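Local coordinates for cation-transporting ATPase, E1-E2 family protein (Streptococcus pneumoniae, PDB 4F2F) that probably exports copper(I) across the membrane at the cost of ATP, and is represented here by its copper-binding cupredoxin-like domain, at residues 24-34 with 92-100; 42-53 with 56-67. All blocks are in the same frame, centred on the assembly; numbering follows the deposited sequence.

How the contacts relate
Both contacts belong to one cupredoxin-like domain, with their centres about 15 Å apart. Along the chain, residues 24-34 come first, 42-53 and 56-67 follow, and 92-100 close the sequence, so contact 1 joins two segments that bracket contact 2 in sequence. Strands 29-33 and 38-44 are consecutive, and both reach the same curled sheet. The contacts also touch directly: the Tyr-51 hydroxyl of contact 2 probably hydrogen-bonds to the backbone of Gly-24 in contact 1, and the Phe-56 and Tyr-96 rings pack together. Contact 1 is thus sheet framework, while contact 2 carries Cys-50, which binds both copper(I) ions.

Contact 1. Residues 24-34 with 92-100; sequences GYHPAHIQLQK and QKGSYTVVE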
loop_
_atom_site.group_PDB
_atom_site.type_symbol
_atom_site.label_atom_id
_atom_site.label_comp_id
_atom_site.label_asym_id
_atom_site.label_seq_id
_atom_site.Cartn_x
_atom_site.Cartn_y
_atom_site.Cartn_z
ATOM N N GLY A 24 -8.419 -9.870 -1.026
ATOM C CA GLY A 24 -8.189 -8.497 -1.435
ATOM C C GLY A 24 -7.368 -7.747 -0.405
ATOM O O GLY A 24 -7.019 -8.293 0.645
ATOM N N TYR A 25 -7.051 -6.493 -0.702
ATOM C CA TYR A 25 -6.354 -5.647 0.254
ATOM C C TYR A 25 -7.355 -4.793 1.020
ATOM O O TYR A 25 -8.330 -4.307 0.449
ATOM C CB TYR A 25 -5.330 -4.760 -0.455
ATOM C CG TYR A 25 -4.186 -5.530 -1.072
ATOM C CD1 TYR A 25 -3.181 -6.070 -0.281
ATOM C CD2 TYR A 25 -4.107 -5.713 -2.446
ATOM C CE1 TYR A 25 -2.129 -6.776 -0.842
ATOM C CE2 TYR A 25 -3.059 -6.418 -3.015
ATOM C CZ TYR A 25 -2.075 -6.945 -2.207
ATOM O OH TYR A 25 -1.034 -7.646 -2.772
ATOM N N HIS A 26 -7.112 -4.617 2.315
ATOM C CA HIS A 26 -8.004 -3.821 3.150
ATOM C C HIS A 26 -7.218 -2.952 4.127
ATOM O O HIS A 26 -6.558 -3.469 5.027
ATOM C CB HIS A 26 -8.971 -4.734 3.907
ATOM C CG HIS A 26 -9.663 -5.735 3.033
ATOM N ND1 HIS A 26 -10.793 -5.432 2.305
ATOM C CD2 HIS A 26 -9.377 -7.030 2.764
ATOM C CE1 HIS A 26 -11.175 -6.500 1.626
ATOM N NE2 HIS A 26 -10.334 -7.483 1.887
ATOM N N PRO A 27 -7.280 -1.621 3.952
ATOM C CA PRO A 27 -8.030 -0.914 2.907
ATOM C C PRO A 27 -7.335 -1.007 1.554
ATOM O O PRO A 27 -6.106 -1.009 1.493
ATOM C CB PRO A 27 -8.002 0.536 3.393
ATOM C CG PRO A 27 -6.719 0.639 4.144
ATOM C CD PRO A 27 -6.555 -0.688 4.833
ATOM N N ALA A 28 -8.118 -1.072 0.483
ATOM C CA ALA A 28 -7.560 -1.149 -0.860
ATOM C C ALA A 28 -7.171 0.230 -1.382
ATOM O O ALA A 28 -6.296 0.354 -2.237
ATOM C CB ALA A 28 -8.539 -1.822 -1.805
ATOM N N HIS A 29 -7.823 1.267 -0.864
ATOM C CA HIS A 29 -7.567 2.627 -1.321
ATOM C C HIS A 29 -7.154 3.525 -0.167
ATOM O O HIS A 29 -7.865 3.635 0.832
ATOM C CB HIS A 29 -8.799 3.194 -2.025
ATOM C CG HIS A 29 -9.314 2.318 -3.121
ATOM N ND1 HIS A 29 -8.634 2.129 -4.303
ATOM C CD2 HIS A 29 -10.439 1.567 -3.208
ATOM C CE1 HIS A 29 -9.319 1.303 -5.076
ATOM N NE2 HIS A 29 -10.417 0.949 -4.433
ATOM N N ILE A 30 -5.999 4.163 -0.307
ATOM C CA ILE A 30 -5.475 5.017 0.749
ATOM C C ILE A 30 -5.090 6.389 0.212
ATOM O O ILE A 30 -4.967 6.585 -0.998
ATOM C CB ILE A 30 -4.257 4.378 1.449
ATOM C CG1 ILE A 30 -3.037 4.379 0.528
ATOM C CG2 ILE A 30 -4.582 2.965 1.918
ATOM C CD1 ILE A 30 -1.789 3.807 1.170
ATOM N N GLN A 31 -4.902 7.337 1.125
ATOM C CA GLN A 31 -4.488 8.685 0.766
ATOM C C GLN A 31 -3.178 9.037 1.463
ATOM O O GLN A 31 -2.992 8.743 2.646
ATOM C CB GLN A 31 -5.576 9.698 1.137
ATOM C CG GLN A 31 -5.237 11.134 0.761
ATOM C CD GLN A 31 -6.259 12.132 1.270
ATOM O OE1 GLN A 31 -7.357 12.250 0.726
ATOM N NE2 GLN A 31 -5.899 12.861 2.321
ATOM N N LEU A 32 -2.268 9.654 0.717
ATOM C CA LEU A 32 -0.967 10.045 1.245
ATOM C C LEU A 32 -0.693 11.517 0.955
ATOM O O LEU A 32 -1.125 12.044 -0.069
ATOM C CB LEU A 32 0.138 9.190 0.622
ATOM C CG LEU A 32 0.054 7.673 0.778
ATOM C CD1 LEU A 32 1.168 7.007 -0.010
ATOM C CD2 LEU A 32 0.120 7.267 2.243
ATOM N N GLN A 33 0.028 12.172 1.859
ATOM C CA GLN A 33 0.438 13.558 1.662
ATOM C C GLN A 33 1.755 13.615 0.893
ATOM O O GLN A 33 2.699 12.894 1.215
ATOM C CB GLN A 33 0.590 14.263 3.014
ATOM C CG GLN A 33 -0.723 14.499 3.749
ATOM C CD GLN A 33 -1.530 15.633 3.150
ATOM O OE1 GLN A 33 -0.979 16.657 2.748
ATOM N NE2 GLN A 33 -2.845 15.455 3.082
ATOM N N LYS A 34 1.817 14.471 -0.123
ATOM C CA LYS A 34 3.032 14.621 -0.918
ATOM C C LYS A 34 4.190 15.152 -0.070
ATOM O O LYS A 34 4.003 16.026 0.777
ATOM C CB LYS A 34 2.777 15.548 -2.116
ATOM C CG LYS A 34 4.033 16.033 -2.833
ATOM C CD LYS A 34 3.701 17.091 -3.882
ATOM C CE LYS A 34 4.938 17.882 -4.297
ATOM N NZ LYS A 34 5.940 17.047 -5.017
ATOM N N GLN A 92 -4.757 -8.735 -7.663
ATOM C CA GLN A 92 -5.393 -8.008 -6.570
ATOM C C GLN A 92 -4.847 -6.587 -6.525
ATOM O O GLN A 92 -3.642 -6.385 -6.375
ATOM C CB GLN A 92 -5.151 -8.724 -5.239
ATOM C CG GLN A 92 -5.717 -10.136 -5.185
ATOM C CD GLN A 92 -7.232 -10.155 -5.214
ATOM O OE1 GLN A 92 -7.882 -9.184 -4.826
ATOM N NE2 GLN A 92 -7.805 -11.261 -5.677
ATOM N N LYS A 93 -5.733 -5.603 -6.657
ATOM C CA LYS A 93 -5.300 -4.219 -6.813
ATOM C C LYS A 93 -5.767 -3.277 -5.707
ATOM O O LYS A 93 -6.709 -3.565 -4.965
ATOM C CB LYS A 93 -5.772 -3.668 -8.158
ATOM C CG LYS A 93 -5.244 -4.419 -9.363
ATOM C CD LYS A 93 -5.965 -3.960 -10.613
ATOM C CE LYS A 93 -5.426 -4.652 -11.847
ATOM N NZ LYS A 93 -6.279 -4.374 -13.032
ATOM N N GLY A 94 -5.088 -2.139 -5.621
ATOM C CA GLY A 94 -5.433 -1.076 -4.698
ATOM C C GLY A 94 -4.903 0.218 -5.277
ATOM O O GLY A 94 -4.345 0.228 -6.373
ATOM N N SER A 95 -5.077 1.316 -4.556
ATOM C CA SER A 95 -4.585 2.593 -5.040
ATOM C C SER A 95 -4.116 3.474 -3.900
ATOM O O SER A 95 -4.580 3.350 -2.764
ATOM C CB SER A 95 -5.657 3.324 -5.858
ATOM O OG SER A 95 -6.672 3.862 -5.033
ATOM N N TYR A 96 -3.176 4.355 -4.209
ATOM C CA TYR A 96 -2.807 5.404 -3.278
ATOM C C TYR A 96 -2.893 6.751 -3.975
ATOM O O TYR A 96 -2.307 6.957 -5.038
ATOM C CB TYR A 96 -1.426 5.161 -2.657
ATOM C CG TYR A 96 -0.267 5.075 -3.628
ATOM C CD1 TYR A 96 0.004 3.900 -4.315
ATOM C CD2 TYR A 96 0.581 6.157 -3.825
ATOM C CE1 TYR A 96 1.074 3.813 -5.186
ATOM C CE2 TYR A 96 1.651 6.081 -4.692
ATOM C CZ TYR A 96 1.893 4.908 -5.370
ATOM O OH TYR A 96 2.956 4.831 -6.237
ATOM N N THR A 97 -3.661 7.655 -3.382
ATOM C CA THR A 97 -3.851 8.978 -3.947
ATOM C C THR A 97 -3.001 9.966 -3.172
ATOM O O THR A 97 -3.127 10.086 -1.950
ATOM C CB THR A 97 -5.329 9.395 -3.902
ATOM O OG1 THR A 97 -6.113 8.430 -4.613
ATOM C CG2 THR A 97 -5.521 10.765 -4.537
ATOM N N VAL A 98 -2.118 10.655 -3.886
ATOM C CA VAL A 98 -1.204 11.601 -3.266
ATOM C C VAL A 98 -1.761 13.015 -3.382
ATOM O O VAL A 98 -1.984 13.514 -4.486
ATOM C CB VAL A 98 0.191 11.532 -3.908
ATOM C CG1 VAL A 98 1.129 12.538 -3.257
ATOM C CG2 VAL A 98 0.756 10.121 -3.788
ATOM N N VAL A 99 -1.992 13.649 -2.235
ATOM C CA VAL A 99 -2.559 14.993 -2.203
ATOM C C VAL A 99 -1.579 16.002 -1.611
ATOM O O VAL A 99 -0.625 15.631 -0.926
ATOM C CB VAL A 99 -3.877 15.033 -1.403
ATOM C CG1 VAL A 99 -4.877 14.045 -1.981
ATOM C CG2 VAL A 99 -3.614 14.735 0.065
ATOM N N GLU A 100 -1.825 17.281 -1.875
ATOM C CA GLU A 100 -0.903 18.336 -1.472
ATOM C C GLU A 100 -1.146 18.792 -0.039
ATOM O O GLU A 100 -2.266 18.720 0.467
ATOM C CB GLU A 100 -1.012 19.524 -2.427
ATOM C CG GLU A 100 0.280 20.296 -2.602
ATOM C CD GLU A 100 0.395 20.914 -3.979
ATOM O OE1 GLU A 100 -0.631 21.406 -4.497
ATOM O OE2 GLU A 100 1.506 20.898 -4.549
ATOM O OXT GLU A 100 -0.222 19.246 0.637
HETATM O O HOH W 1 -7.757 -5.688 -3.417
HETATM O O HOH W 2 -6.565 6.125 -3.275
#
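Strands 29-33 and 93-99 run parallel, their axes 26° apart, and pair from His-29 with Ser-95 to Gln-33 with Val-99, with six backbone hydrogen bonds from Ser-95 N to Ala-28 O at one end to Lys-34 N to Val-99 O at the other. On the face that carries His-29, Gln-31, Ser-95, Thr-97 and Val-99, the imidazole meets Ser-95 edge-on: His-29 ND1 and Ser-95 OG share a hydrogen bond of 2.7 Å. Ser-95 OG, held between its backbone N and carbonyl carbon (chi1 74°), also meets a water bound to Ile-30 O and Thr-97 OG1. Further along, the extended Gln-31 chain crosses Val-99 at about a right angle, Gln-31 NE2 lying 3.7 Å from Val-99 CG2. The other face, with Ile-30, Leu-32, Tyr-96 and Val-98, is largely apolar. Ile-30 CG1 packs 3.7 Å from Tyr-96 CB, and Leu-32 CD1 reaches Tyr-96 CD2 at 4.0 Å. Beyond them Val-98 CG1 rests 3.6 Å from Lys-34 CB, while Lys-34 NZ hydrogen-bonds to the backbone O of Gln-78. Ahead of the paired strands, Tyr-25 turns its ring edge to Gln-92 O, CE2 lying 3.4 Å away, and a second water ties Tyr-25 N to Lys-93 O. The parallel pair places 93-99 between 29-33 and the antiparallel strand 81-87, whose Phe-85 meets Tyr-25 edge-to-face; strand 29-33 pairs on its other side with 6-11.

Contact 2. Residues 42-53 with 56-67; sequences FHRATPSNCYKE and FEEEGILEPIGV. With CU1 (copper (I) ion), chain B; CU1 (copper (I) ion), chain C.
Arg-44 and Ile-65 tie the loop after strand 38-44 of this cupredoxin-like domain to the chain leaving the 53-56/61-64 hairpin, whose turn closes with a G1 beta bulge, Gly-60 and Ile-61 both facing Phe-56. Polar links come first. Extended from CG to NE, Arg-44 sends NH1 to Ile-65 O at 2.8 Å, in the plane of both groups. Its NE bonds to Thr-46 O and its NH2 to Asn-49 OD1, so all three guanidinium nitrogens are engaged and the plane is fixed. A backbone bond from Ile-65 N to Lys-52 O supplies the other link.

Packing on the guanidinium puts Val-67 CG2 over one face, 3.6 Å from Arg-44 NH2, and the Tyr-51 to Lys-52 peptide toward the rim of the opposite face. Among apolar contacts, Ile-65, with CG1 anti to its N (chi1 -177°), lays CD1 3.8 Å from Arg-44 CB. The Phe-42 and Phe-56 rings meet rim to rim, planes at 83°.

Two ST turns, at Thr-46 and Ser-48, shape the loop, the second closed by Cys-50 N to Ser-48 OG. One copper(I) ion is bound by Cys-50 SG and O, with Cys-87 SG completing the site; Met-89 and Met-91 join the other, and Cys-50 SG bridges the two copper ions, 2.2 Å from each.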
loop_
_atom_site.group_PDB
_atom_site.type_symbol
_atom_site.label_atom_id
_atom_site.label_comp_id
_atom_site.label_asym_id
_atom_site.label_seq_id
_atom_site.Cartn_x
_atom_site.Cartn_y
_atom_site.Cartn_z
ATOM N N PHE A 42 2.177 -3.876 5.206
ATOM C CA PHE A 42 1.324 -4.939 4.693
ATOM C C PHE A 42 1.430 -6.176 5.576
ATOM O O PHE A 42 2.528 -6.596 5.936
ATOM C CB PHE A 42 1.745 -5.315 3.273
ATOM C CG PHE A 42 1.312 -4.332 2.221
ATOM C CD1 PHE A 42 2.028 -3.165 2.003
ATOM C CD2 PHE A 42 0.202 -4.587 1.435
ATOM C CE1 PHE A 42 1.633 -2.265 1.027
ATOM C CE2 PHE A 42 -0.194 -3.690 0.459
ATOM C CZ PHE A 42 0.523 -2.529 0.256
ATOM N N HIS A 43 0.292 -6.762 5.921
ATOM C CA HIS A 43 0.283 -8.046 6.613
ATOM C C HIS A 43 -0.350 -9.098 5.719
ATOM O O HIS A 43 -1.513 -8.973 5.333
ATOM C CB HIS A 43 -0.481 -7.958 7.936
ATOM C CG HIS A 43 -0.629 -9.276 8.634
ATOM N ND1 HIS A 43 -1.849 -9.770 9.039
ATOM C CD2 HIS A 43 0.291 -10.204 8.989
ATOM C CE1 HIS A 43 -1.675 -10.945 9.619
ATOM N NE2 HIS A 43 -0.386 -11.231 9.601
ATOM N N ARG A 44 0.412 -10.135 5.387
ATOM C CA ARG A 44 -0.124 -11.219 4.571
ATOM C C ARG A 44 -0.841 -12.247 5.437
ATOM O O ARG A 44 -0.206 -13.071 6.096
ATOM C CB ARG A 44 0.980 -11.887 3.753
ATOM C CG ARG A 44 0.473 -13.028 2.888
ATOM C CD ARG A 44 1.574 -13.627 2.037
ATOM N NE ARG A 44 1.157 -14.914 1.486
ATOM C CZ ARG A 44 1.968 -15.770 0.873
ATOM N NH1 ARG A 44 3.250 -15.482 0.716
ATOM N NH2 ARG A 44 1.490 -16.920 0.419
ATOM N N ALA A 45 -2.170 -12.197 5.425
ATOM C CA ALA A 45 -2.984 -13.054 6.278
ATOM C C ALA A 45 -3.596 -14.227 5.520
ATOM O O ALA A 45 -4.576 -14.819 5.970
ATOM C CB ALA A 45 -4.077 -12.238 6.946
ATOM N N THR A 46 -3.018 -14.560 4.371
ATOM C CA THR A 46 -3.518 -15.666 3.567
ATOM C C THR A 46 -2.373 -16.531 3.057
ATOM O O THR A 46 -1.315 -16.014 2.699
ATOM C CB THR A 46 -4.352 -15.163 2.373
ATOM O OG1 THR A 46 -4.622 -16.253 1.483
ATOM C CG2 THR A 46 -3.602 -14.075 1.620
ATOM N N PRO A 47 -2.575 -17.856 3.033
ATOM C CA PRO A 47 -1.556 -18.762 2.496
ATOM C C PRO A 47 -1.535 -18.795 0.967
ATOM O O PRO A 47 -0.693 -19.480 0.393
ATOM C CB PRO A 47 -1.977 -20.127 3.049
ATOM C CG PRO A 47 -3.442 -20.009 3.248
ATOM C CD PRO A 47 -3.695 -18.586 3.653
ATOM N N SER A 48 -2.441 -18.070 0.317
ATOM C CA SER A 48 -2.445 -18.015 -1.146
ATOM C C SER A 48 -1.230 -17.276 -1.687
ATOM O O SER A 48 -0.957 -16.143 -1.289
ATOM C CB SER A 48 -3.705 -17.330 -1.673
ATOM O OG SER A 48 -3.610 -17.130 -3.075
ATOM N N ASN A 49 -0.511 -17.902 -2.611
ATOM C CA ASN A 49 0.648 -17.248 -3.208
ATOM C C ASN A 49 0.298 -16.120 -4.179
ATOM O O ASN A 49 1.190 -15.461 -4.713
ATOM C CB ASN A 49 1.586 -18.258 -3.870
ATOM C CG ASN A 49 2.686 -18.724 -2.937
ATOM O OD1 ASN A 49 2.847 -18.197 -1.835
ATOM N ND2 ASN A 49 3.452 -19.715 -3.375
ATOM N N CYS A 50 -0.991 -15.885 -4.398
ATOM C CA CYS A 50 -1.402 -14.727 -5.183
ATOM C C CYS A 50 -0.904 -13.456 -4.498
ATOM O O CYS A 50 -0.712 -12.425 -5.141
ATOM C CB CYS A 50 -2.925 -14.694 -5.344
ATOM S SG CYS A 50 -3.541 -13.504 -6.558
ATOM N N TYR A 51 -0.667 -13.555 -3.190
ATOM C CA TYR A 51 -0.262 -12.411 -2.376
ATOM C C TYR A 51 1.194 -12.484 -1.909
ATOM O O TYR A 51 1.565 -11.815 -0.943
ATOM C CB TYR A 51 -1.173 -12.290 -1.148
ATOM C CG TYR A 51 -2.642 -12.139 -1.474
ATOM C CD1 TYR A 51 -3.236 -10.886 -1.514
ATOM C CD2 TYR A 51 -3.437 -13.249 -1.731
ATOM C CE1 TYR A 51 -4.579 -10.743 -1.805
ATOM C CE2 TYR A 51 -4.778 -13.115 -2.021
ATOM C CZ TYR A 51 -5.345 -11.861 -2.059
ATOM O OH TYR A 51 -6.685 -11.725 -2.352
ATOM N N LYS A 52 2.020 -13.276 -2.587
ATOM C CA LYS A 52 3.397 -13.478 -2.127
ATOM C C LYS A 52 4.313 -12.290 -2.417
ATOM O O LYS A 52 5.444 -12.246 -1.935
ATOM C CB LYS A 52 3.999 -14.758 -2.715
ATOM C CG LYS A 52 4.412 -14.661 -4.177
ATOM C CD LYS A 52 5.076 -15.952 -4.640
ATOM C CE LYS A 52 5.702 -15.783 -6.012
ATOM N NZ LYS A 52 6.383 -17.031 -6.461
ATOM N N GLU A 53 3.827 -11.333 -3.199
ATOM C CA GLU A 53 4.606 -10.142 -3.527
ATOM C C GLU A 53 3.755 -8.880 -3.474
ATOM O O GLU A 53 2.539 -8.928 -3.660
ATOM C CB GLU A 53 5.270 -10.292 -4.902
ATOM C CG GLU A 53 6.428 -11.281 -4.914
ATOM C CD GLU A 53 6.714 -11.841 -6.293
ATOM O OE1 GLU A 53 6.063 -11.408 -7.267
ATOM O OE2 GLU A 53 7.592 -12.725 -6.401
ATOM N N PHE A 56 4.614 -1.865 -6.157
ATOM C CA PHE A 56 4.376 -0.443 -6.378
ATOM C C PHE A 56 5.194 -0.035 -7.601
ATOM O O PHE A 56 6.304 0.479 -7.474
ATOM C CB PHE A 56 4.810 0.378 -5.157
ATOM C CG PHE A 56 3.824 0.358 -4.012
ATOM C CD1 PHE A 56 3.128 1.505 -3.665
ATOM C CD2 PHE A 56 3.606 -0.796 -3.273
ATOM C CE1 PHE A 56 2.227 1.503 -2.613
ATOM C CE2 PHE A 56 2.705 -0.806 -2.217
ATOM C CZ PHE A 56 2.016 0.346 -1.886
ATOM N N GLU A 57 4.639 -0.282 -8.784
ATOM C CA GLU A 57 5.382 -0.168 -10.035
ATOM C C GLU A 57 6.003 1.212 -10.239
ATOM O O GLU A 57 7.136 1.328 -10.706
ATOM C CB GLU A 57 4.474 -0.507 -11.223
ATOM C CG GLU A 57 5.198 -0.674 -12.551
ATOM C CD GLU A 57 5.622 -2.106 -12.810
ATOM O OE1 GLU A 57 4.734 -2.968 -12.992
ATOM O OE2 GLU A 57 6.842 -2.374 -12.820
ATOM N N GLU A 58 5.262 2.255 -9.886
ATOM C CA GLU A 58 5.706 3.617 -10.152
ATOM C C GLU A 58 6.810 4.067 -9.200
ATOM O O GLU A 58 7.447 5.093 -9.423
ATOM C CB GLU A 58 4.520 4.572 -10.090
ATOM C CG GLU A 58 3.333 4.075 -10.885
ATOM C CD GLU A 58 2.119 4.955 -10.733
ATOM O OE1 GLU A 58 2.277 6.193 -10.758
ATOM O OE2 GLU A 58 1.006 4.407 -10.585
ATOM N N GLU A 59 7.030 3.293 -8.143
ATOM C CA GLU A 59 8.111 3.565 -7.204
ATOM C C GLU A 59 9.253 2.574 -7.397
ATOM O O GLU A 59 10.262 2.637 -6.698
ATOM C CB GLU A 59 7.592 3.515 -5.764
ATOM C CG GLU A 59 6.585 4.601 -5.436
ATOM C CD GLU A 59 7.190 5.991 -5.491
ATOM O OE1 GLU A 59 8.410 6.122 -5.261
ATOM O OE2 GLU A 59 6.447 6.956 -5.767
ATOM N N GLY A 60 9.089 1.663 -8.352
ATOM C CA GLY A 60 10.098 0.659 -8.635
ATOM C C GLY A 60 10.225 -0.351 -7.512
ATOM O O GLY A 60 11.274 -0.970 -7.328
ATOM N N ILE A 61 9.144 -0.515 -6.758
ATOM C CA ILE A 61 9.140 -1.404 -5.604
ATOM C C ILE A 61 8.468 -2.736 -5.926
ATOM O O ILE A 61 7.356 -2.775 -6.453
ATOM C CB ILE A 61 8.448 -0.747 -4.393
ATOM C CG1 ILE A 61 9.278 0.440 -3.897
ATOM C CG2 ILE A 61 8.234 -1.760 -3.269
ATOM C CD1 ILE A 61 8.605 1.257 -2.815
ATOM N N LEU A 62 9.172 -3.821 -5.626
ATOM C CA LEU A 62 8.630 -5.171 -5.724
ATOM C C LEU A 62 9.203 -5.971 -4.563
ATOM O O LEU A 62 10.393 -6.279 -4.541
ATOM C CB LEU A 62 8.998 -5.816 -7.059
ATOM C CG LEU A 62 8.503 -7.253 -7.263
ATOM C CD1 LEU A 62 6.996 -7.317 -7.080
ATOM C CD2 LEU A 62 8.909 -7.791 -8.632
ATOM N N GLU A 63 8.357 -6.294 -3.592
ATOM C CA GLU A 63 8.826 -6.873 -2.345
ATOM C C GLU A 63 8.122 -8.190 -2.048
ATOM O O GLU A 63 6.897 -8.261 -2.096
ATOM C CB GLU A 63 8.573 -5.892 -1.196
ATOM C CG GLU A 63 9.099 -6.343 0.153
ATOM C CD GLU A 63 10.611 -6.330 0.218
ATOM O OE1 GLU A 63 11.178 -7.066 1.051
ATOM O OE2 GLU A 63 11.233 -5.579 -0.563
ATOM N N PRO A 64 8.895 -9.240 -1.734
ATOM C CA PRO A 64 8.266 -10.496 -1.323
ATOM C C PRO A 64 7.695 -10.376 0.083
ATOM O O PRO A 64 8.180 -9.571 0.886
ATOM C CB PRO A 64 9.431 -11.488 -1.331
ATOM C CG PRO A 64 10.631 -10.647 -1.047
ATOM C CD PRO A 64 10.368 -9.314 -1.705
ATOM N N ILE A 65 6.664 -11.158 0.376
ATOM C CA ILE A 65 6.108 -11.195 1.718
ATOM C C ILE A 65 5.602 -12.601 2.024
ATOM O O ILE A 65 4.831 -13.177 1.255
ATOM C CB ILE A 65 4.998 -10.126 1.916
ATOM C CG1 ILE A 65 4.490 -10.129 3.363
ATOM C CG2 ILE A 65 3.861 -10.318 0.921
ATOM C CD1 ILE A 65 3.515 -9.008 3.672
ATOM N N GLY A 66 6.063 -13.153 3.141
ATOM C CA GLY A 66 5.739 -14.516 3.513
ATOM C C GLY A 66 4.417 -14.619 4.243
ATOM O O GLY A 66 3.862 -13.616 4.692
ATOM N N VAL A 67 3.910 -15.841 4.358
ATOM C CA VAL A 67 2.665 -16.088 5.067
ATOM C C VAL A 67 2.762 -15.592 6.506
ATOM O O VAL A 67 3.710 -15.917 7.223
ATOM C CB VAL A 67 2.312 -17.585 5.068
ATOM C CG1 VAL A 67 0.905 -17.801 5.604
ATOM C CG2 VAL A 67 2.445 -18.158 3.666
HETATM CU CU CU1 B . -2.252 -11.771 -6.552
HETATM CU CU CU1 C . -2.793 -14.300 -8.498
#